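Local coordinates for protein FprA (Mycobacterium tuberculosis, PDB 1LQT) that probably supplies electrons to P450 systems as an FAD-dependent reductase that exchanges electrons between NADP(H) and ferredoxin, at residues L112-S122 and P275-V284. Residues are numbered along the deposited sequence; the frame is centred on the assembly and turned at random.
Sequences LNIPGEDLPGS and PIEIKGKRKV
A loop packs here against a strand edge and the turn that follows it: L112-G116 lies beside strand 273-279, an outermost strand of a three-stranded antiparallel sheet, and L119-S122 beside the chain after it. I278 of the strand points into the loop, and V284 after the turn packs against L119 to S122. Two backbone bonds cross, one from the strand and one from beyond the turn. I278 N gives a nearly straight bond to P115 O (2.9 Å, 176° at the hydrogen), and V284 N meets P120 O at 2.9 Å, almost head-on to the carbonyl. I278 buries more surface against the loop than any other residue of its segment. Its CG1 branch, beside the backbone N (chi1 -63°), sends CD1 to 3.6 Å from S122 OG, while CG2 sits over the G116 carbonyl and faces L119 CD1. The CD1 of I114 fills the next place along, 3.8 Å from P275 CB, the two side chains crossing at about a right angle. Beyond it, L112 CD1 rests on P275 CG. The loop leads into strand 122-124, outermost in the parallel sheet of the NADP-binding, Rossmann-type domain; G121 pairs with V318 of strand 317-320, and L112 lies near the bound NADP derivative. L119 spreads its methyls across the turn, CD1 on the I278 O to G280 N backbone and CD2 on R282 and K283; V284 CG2 touches its CB and reaches the G121 carbonyl carbon at 3.5 Å. The loop bends through three beta turns, type II at I114-E117 and L119-S122 and type I at G116-L119, and strand 273-279 carries a classic beta bulge, I276 and E277 both facing V288. G116 CA makes a CA-H...O contact with I278 O (3.2 Å, 165° at the hydrogen). Within the loop, the buried E117 carboxylate takes L112 N on OE2 (2.7 Å) and, weakly, N113 N on OE1; S122 OG donates to E117 O.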
ATOM      1  N   LEU A 112      -6.351  12.891  -9.471  1.00 10.17           N
ATOM      2  CA  LEU A 112      -7.604  13.628  -9.465  1.00 10.52           C
ATOM      3  C   LEU A 112      -8.008  14.124 -10.852  1.00 10.57           C
ATOM      4  O   LEU A 112      -9.183  14.349 -11.117  1.00 11.20           O
ATOM      5  CB  LEU A 112      -7.462  14.850  -8.557  1.00 10.60           C
ATOM      6  CG  LEU A 112      -7.167  14.555  -7.097  1.00 11.53           C
ATOM      7  CD1 LEU A 112      -6.779  15.832  -6.391  1.00 11.82           C
ATOM      8  CD2 LEU A 112      -8.323  13.899  -6.431  1.00 12.97           C
ATOM      9  N   ASN A 113      -7.014  14.370 -11.693  1.00 10.73           N
ATOM     10  CA  ASN A 113      -7.236  14.960 -13.008  1.00 11.70           C
ATOM     11  C   ASN A 113      -7.919  16.327 -12.935  1.00 11.86           C
ATOM     12  O   ASN A 113      -8.947  16.565 -13.548  1.00 12.69           O
ATOM     13  CB  ASN A 113      -7.975  14.009 -13.929  1.00 12.67           C
ATOM     14  CG  ASN A 113      -7.283  12.694 -14.048  1.00 16.14           C
ATOM     15  OD1 ASN A 113      -6.070  12.632 -14.275  1.00 18.00           O
ATOM     16  ND2 ASN A 113      -8.027  11.631 -13.817  1.00 20.95           N
ATOM     17  N   ILE A 114      -7.296  17.232 -12.178  1.00 11.22           N
ATOM     18  CA  ILE A 114      -7.783  18.597 -12.047  1.00 11.24           C
ATOM     19  C   ILE A 114      -6.632  19.561 -12.290  1.00 11.16           C
ATOM     20  O   ILE A 114      -5.468  19.215 -12.115  1.00 11.56           O
ATOM     21  CB  ILE A 114      -8.425  18.839 -10.662  1.00 11.30           C
ATOM     22  CG1 ILE A 114      -7.409  18.754  -9.512  1.00 10.67           C
ATOM     23  CG2 ILE A 114      -9.624  17.975 -10.451  1.00 11.32           C
ATOM     24  CD1 ILE A 114      -8.003  19.090  -8.184  1.00 11.18           C
ATOM     25  N   PRO A 115      -6.953  20.789 -12.690  1.00 12.05           N
ATOM     26  CA  PRO A 115      -5.910  21.777 -12.924  1.00 12.96           C
ATOM     27  C   PRO A 115      -5.151  22.060 -11.647  1.00 12.61           C
ATOM     28  O   PRO A 115      -5.738  22.137 -10.570  1.00 12.45           O
ATOM     29  CB  PRO A 115      -6.678  23.013 -13.419  1.00 13.65           C
ATOM     30  CG  PRO A 115      -7.981  22.497 -13.892  1.00 15.30           C
ATOM     31  CD  PRO A 115      -8.284  21.296 -13.055  1.00 12.62           C
ATOM     32  N   GLY A 116      -3.840  22.205 -11.776  1.00 12.62           N
ATOM     33  CA  GLY A 116      -2.973  22.492 -10.660  1.00 12.79           C
ATOM     34  C   GLY A 116      -2.445  21.287  -9.928  1.00 11.50           C
ATOM     35  O   GLY A 116      -1.650  21.436  -9.011  1.00 12.57           O
ATOM     36  N   GLU A 117      -2.881  20.087 -10.303  1.00 11.89           N
ATOM     37  CA  GLU A 117      -2.479  18.892  -9.599  1.00 11.45           C
ATOM     38  C   GLU A 117      -0.968  18.656  -9.613  1.00 11.71           C
ATOM     39  O   GLU A 117      -0.457  18.006  -8.722  1.00 11.79           O
ATOM     40  CB  GLU A 117      -3.219  17.710 -10.188  1.00 12.32           C
ATOM     41  CG  GLU A 117      -3.002  16.399  -9.468  1.00 13.06           C
ATOM     42  CD  GLU A 117      -3.962  15.314  -9.915  1.00 11.48           C
ATOM     43  OE1 GLU A 117      -4.541  15.402 -11.043  1.00 12.89           O
ATOM     44  OE2 GLU A 117      -4.103  14.380  -9.130  1.00 11.83           O
ATOM     45  N   ASP A 118      -0.287  19.197 -10.621  1.00 13.46           N
ATOM     46  CA  ASP A 118       1.150  19.048 -10.735  1.00 14.70           C
ATOM     47  C   ASP A 118       1.951  20.124 -10.023  1.00 14.51           C
ATOM     48  O   ASP A 118       3.167  20.113 -10.086  1.00 15.83           O
ATOM     49  CB  ASP A 118       1.544  19.044 -12.213  1.00 16.87           C
ATOM     50  CG  ASP A 118       0.990  20.277 -12.996  1.00 23.31           C
ATOM     51  OD1 ASP A 118      -0.037  20.959 -12.599  1.00 26.38           O
ATOM     52  OD2 ASP A 118       1.536  20.618 -14.091  1.00 31.00           O
ATOM     53  N   LEU A 119       1.314  21.080  -9.360  1.00 13.58           N
ATOM     54  CA  LEU A 119       2.084  22.091  -8.641  1.00 13.14           C
ATOM     55  C   LEU A 119       2.891  21.483  -7.516  1.00 12.77           C
ATOM     56  O   LEU A 119       2.433  20.570  -6.842  1.00 12.90           O
ATOM     57  CB  LEU A 119       1.149  23.131  -8.036  1.00 13.56           C
ATOM     58  CG  LEU A 119       0.579  24.160  -8.987  1.00 14.86           C
ATOM     59  CD1 LEU A 119      -0.585  24.882  -8.321  1.00 14.75           C
ATOM     60  CD2 LEU A 119       1.641  25.149  -9.421  1.00 16.50           C
ATOM     61  N   PRO A 120       4.092  22.018  -7.290  1.00 13.47           N
ATOM     62  CA  PRO A 120       4.813  21.645  -6.093  1.00 13.34           C
ATOM     63  C   PRO A 120       3.903  21.849  -4.878  1.00 12.24           C
ATOM     64  O   PRO A 120       3.245  22.870  -4.778  1.00 13.07           O
ATOM     65  CB  PRO A 120       5.989  22.619  -6.083  1.00 14.00           C
ATOM     66  CG  PRO A 120       6.232  22.845  -7.531  1.00 15.32           C
ATOM     67  CD  PRO A 120       4.863  22.962  -8.128  1.00 14.54           C
ATOM     68  N   GLY A 121       3.883  20.884  -3.990  1.00 11.74           N
ATOM     69  CA  GLY A 121       2.976  20.909  -2.853  1.00 11.46           C
ATOM     70  C   GLY A 121       1.734  20.057  -3.044  1.00 10.35           C
ATOM     71  O   GLY A 121       0.971  19.921  -2.112  1.00 10.84           O
ATOM     72  N   SER A 122       1.501  19.557  -4.253  1.00 10.27           N
ATOM     73  CA  SER A 122       0.389  18.654  -4.561  1.00 10.14           C
ATOM     74  C   SER A 122       0.972  17.287  -4.882  1.00 10.17           C
ATOM     75  O   SER A 122       1.665  17.139  -5.874  1.00 11.00           O
ATOM     76  CB  SER A 122      -0.397  19.170  -5.752  1.00 10.19           C
ATOM     77  OG  SER A 122      -1.347  18.214  -6.188  1.00 10.35           O
ATOM     78  N   PRO A 275     -12.393  18.372  -4.784  1.00  9.25           N
ATOM     79  CA  PRO A 275     -11.403  19.342  -5.233  1.00  9.35           C
ATOM     80  C   PRO A 275     -11.620  19.641  -6.707  1.00  9.81           C
ATOM     81  O   PRO A 275     -11.685  18.740  -7.533  1.00 10.28           O
ATOM     82  CB  PRO A 275     -10.085  18.643  -5.006  1.00  9.66           C
ATOM     83  CG  PRO A 275     -10.405  17.175  -5.210  1.00 10.18           C
ATOM     84  CD  PRO A 275     -11.813  17.018  -4.670  1.00  9.58           C
ATOM     85  N   ILE A 276     -11.731  20.915  -7.046  1.00  9.94           N
ATOM     86  CA  ILE A 276     -11.973  21.347  -8.409  1.00 10.06           C
ATOM     87  C   ILE A 276     -10.711  21.824  -9.107  1.00 10.59           C
ATOM     88  O   ILE A 276     -10.485  21.540 -10.282  1.00 11.27           O
ATOM     89  CB  ILE A 276     -13.046  22.475  -8.408  1.00 10.59           C
ATOM     90  CG1 ILE A 276     -14.322  22.050  -7.680  1.00 11.15           C
ATOM     91  CG2 ILE A 276     -13.352  22.958  -9.821  1.00 12.70           C
ATOM     92  CD1 ILE A 276     -15.036  20.862  -8.301  1.00 12.54           C
ATOM     93  N   GLU A 277      -9.881  22.568  -8.392  1.00 11.25           N
ATOM     94  CA  GLU A 277      -8.658  23.110  -8.933  1.00 11.70           C
ATOM     95  C   GLU A 277      -7.726  23.413  -7.791  1.00 10.92           C
ATOM     96  O   GLU A 277      -8.173  23.782  -6.702  1.00 11.91           O
ATOM     97  CB  GLU A 277      -8.963  24.395  -9.712  1.00 13.80           C
ATOM     98  CG  GLU A 277      -7.745  25.063 -10.304  1.00 16.68           C
ATOM     99  CD  GLU A 277      -8.041  26.202 -11.254  1.00 21.50           C
ATOM    100  OE1 GLU A 277      -9.221  26.577 -11.356  1.00 24.70           O
ATOM    101  OE2 GLU A 277      -7.075  26.714 -11.880  1.00 23.47           O
ATOM    102  N   ILE A 278      -6.434  23.272  -8.029  1.00 10.83           N
ATOM    103  CA  ILE A 278      -5.408  23.627  -7.068  1.00 11.25           C
ATOM    104  C   ILE A 278      -4.664  24.817  -7.665  1.00 11.55           C
ATOM    105  O   ILE A 278      -4.321  24.803  -8.846  1.00 12.23           O
ATOM    106  CB  ILE A 278      -4.475  22.436  -6.849  1.00 11.70           C
ATOM    107  CG1 ILE A 278      -5.258  21.265  -6.252  1.00 10.92           C
ATOM    108  CG2 ILE A 278      -3.301  22.814  -5.949  1.00 14.29           C
ATOM    109  CD1 ILE A 278      -4.540  19.939  -6.278  1.00 13.33           C
ATOM    110  N   LYS A 279      -4.464  25.875  -6.876  1.00 12.32           N
ATOM    111  CA  LYS A 279      -3.928  27.143  -7.410  1.00 12.94           C
ATOM    112  C   LYS A 279      -2.737  27.625  -6.634  1.00 12.67           C
ATOM    113  O   LYS A 279      -2.550  27.295  -5.470  1.00 12.88           O
ATOM    114  CB  LYS A 279      -5.016  28.232  -7.358  1.00 13.82           C
ATOM    115  CG  LYS A 279      -6.286  27.933  -8.181  1.00 16.45           C
ATOM    116  CD  LYS A 279      -7.263  29.117  -8.108  1.00 19.97           C
ATOM    117  CE  LYS A 279      -8.384  29.128  -9.122  1.00 24.50           C
ATOM    118  NZ  LYS A 279      -9.203  30.393  -8.975  1.00 28.43           N
ATOM    119  N   GLY A 280      -1.940  28.436  -7.303  1.00 14.93           N
ATOM    120  CA  GLY A 280      -0.798  29.063  -6.679  1.00 16.21           C
ATOM    121  C   GLY A 280       0.200  29.477  -7.711  1.00 18.70           C
ATOM    122  O   GLY A 280       0.145  29.021  -8.845  1.00 19.20           O
ATOM    123  N   LYS A 281       1.075  30.381  -7.266  1.00 21.30           N
ATOM    124  CA  LYS A 281       2.193  30.915  -8.011  1.00 23.24           C
ATOM    125  C   LYS A 281       3.358  30.016  -7.687  1.00 23.09           C
ATOM    126  O   LYS A 281       3.990  30.114  -6.628  1.00 24.71           O
ATOM    127  CB  LYS A 281       2.489  32.353  -7.555  1.00 24.50           C
ATOM    128  CG  LYS A 281       3.729  33.019  -8.131  1.00 27.07           C
ATOM    129  CD  LYS A 281       4.052  34.362  -7.420  1.00 30.09           C
ATOM    130  CE  LYS A 281       5.518  34.771  -7.652  1.00 31.59           C
ATOM    131  NZ  LYS A 281       6.010  36.094  -7.056  1.00 31.60           N
ATOM    132  N   ARG A 282       3.591  29.116  -8.618  1.00 21.48           N
ATOM    133  CA  ARG A 282       4.690  28.166  -8.566  1.00 21.17           C
ATOM    134  C   ARG A 282       4.621  27.070  -7.506  1.00 18.75           C
ATOM    135  O   ARG A 282       5.469  26.190  -7.486  1.00 19.81           O
ATOM    136  CB  ARG A 282       6.032  28.909  -8.443  1.00 22.17           C
ATOM    137  CG  ARG A 282       6.190  30.041  -9.446  1.00 26.14           C
ATOM    138  CD  ARG A 282       7.624  30.547  -9.562  1.00 30.65           C
ATOM    139  NE  ARG A 282       8.100  31.073  -8.284  1.00 34.06           N
ATOM    140  CZ  ARG A 282       8.179  32.366  -7.996  1.00 36.67           C
ATOM    141  NH1 ARG A 282       7.825  33.273  -8.896  1.00 37.88           N
ATOM    142  NH2 ARG A 282       8.615  32.754  -6.804  1.00 38.23           N
ATOM    143  N   LYS A 283       3.614  27.104  -6.634  1.00 16.98           N
ATOM    144  CA  LYS A 283       3.417  26.061  -5.628  1.00 15.37           C
ATOM    145  C   LYS A 283       1.989  26.182  -5.151  1.00 13.89           C
ATOM    146  O   LYS A 283       1.323  27.176  -5.404  1.00 14.46           O
ATOM    147  CB  LYS A 283       4.347  26.241  -4.441  1.00 16.64           C
ATOM    148  CG  LYS A 283       4.119  27.568  -3.707  1.00 19.70           C
ATOM    149  CD  LYS A 283       5.127  27.786  -2.589  1.00 24.66           C
ATOM    150  CE  LYS A 283       4.879  29.087  -1.823  1.00 26.79           C
ATOM    151  NZ  LYS A 283       5.728  29.149  -0.567  1.00 30.99           N
ATOM    152  N   VAL A 284       1.521  25.166  -4.450  1.00 12.20           N
ATOM    153  CA  VAL A 284       0.175  25.195  -3.922  1.00 11.26           C
ATOM    154  C   VAL A 284       0.027  26.313  -2.904  1.00 10.95           C
ATOM    155  O   VAL A 284       0.800  26.398  -1.942  1.00 11.49           O
ATOM    156  CB  VAL A 284      -0.162  23.858  -3.257  1.00 11.15           C
ATOM    157  CG1 VAL A 284      -1.511  23.915  -2.577  1.00 12.05           C
ATOM    158  CG2 VAL A 284      -0.136  22.724  -4.251  1.00 11.35           C
TER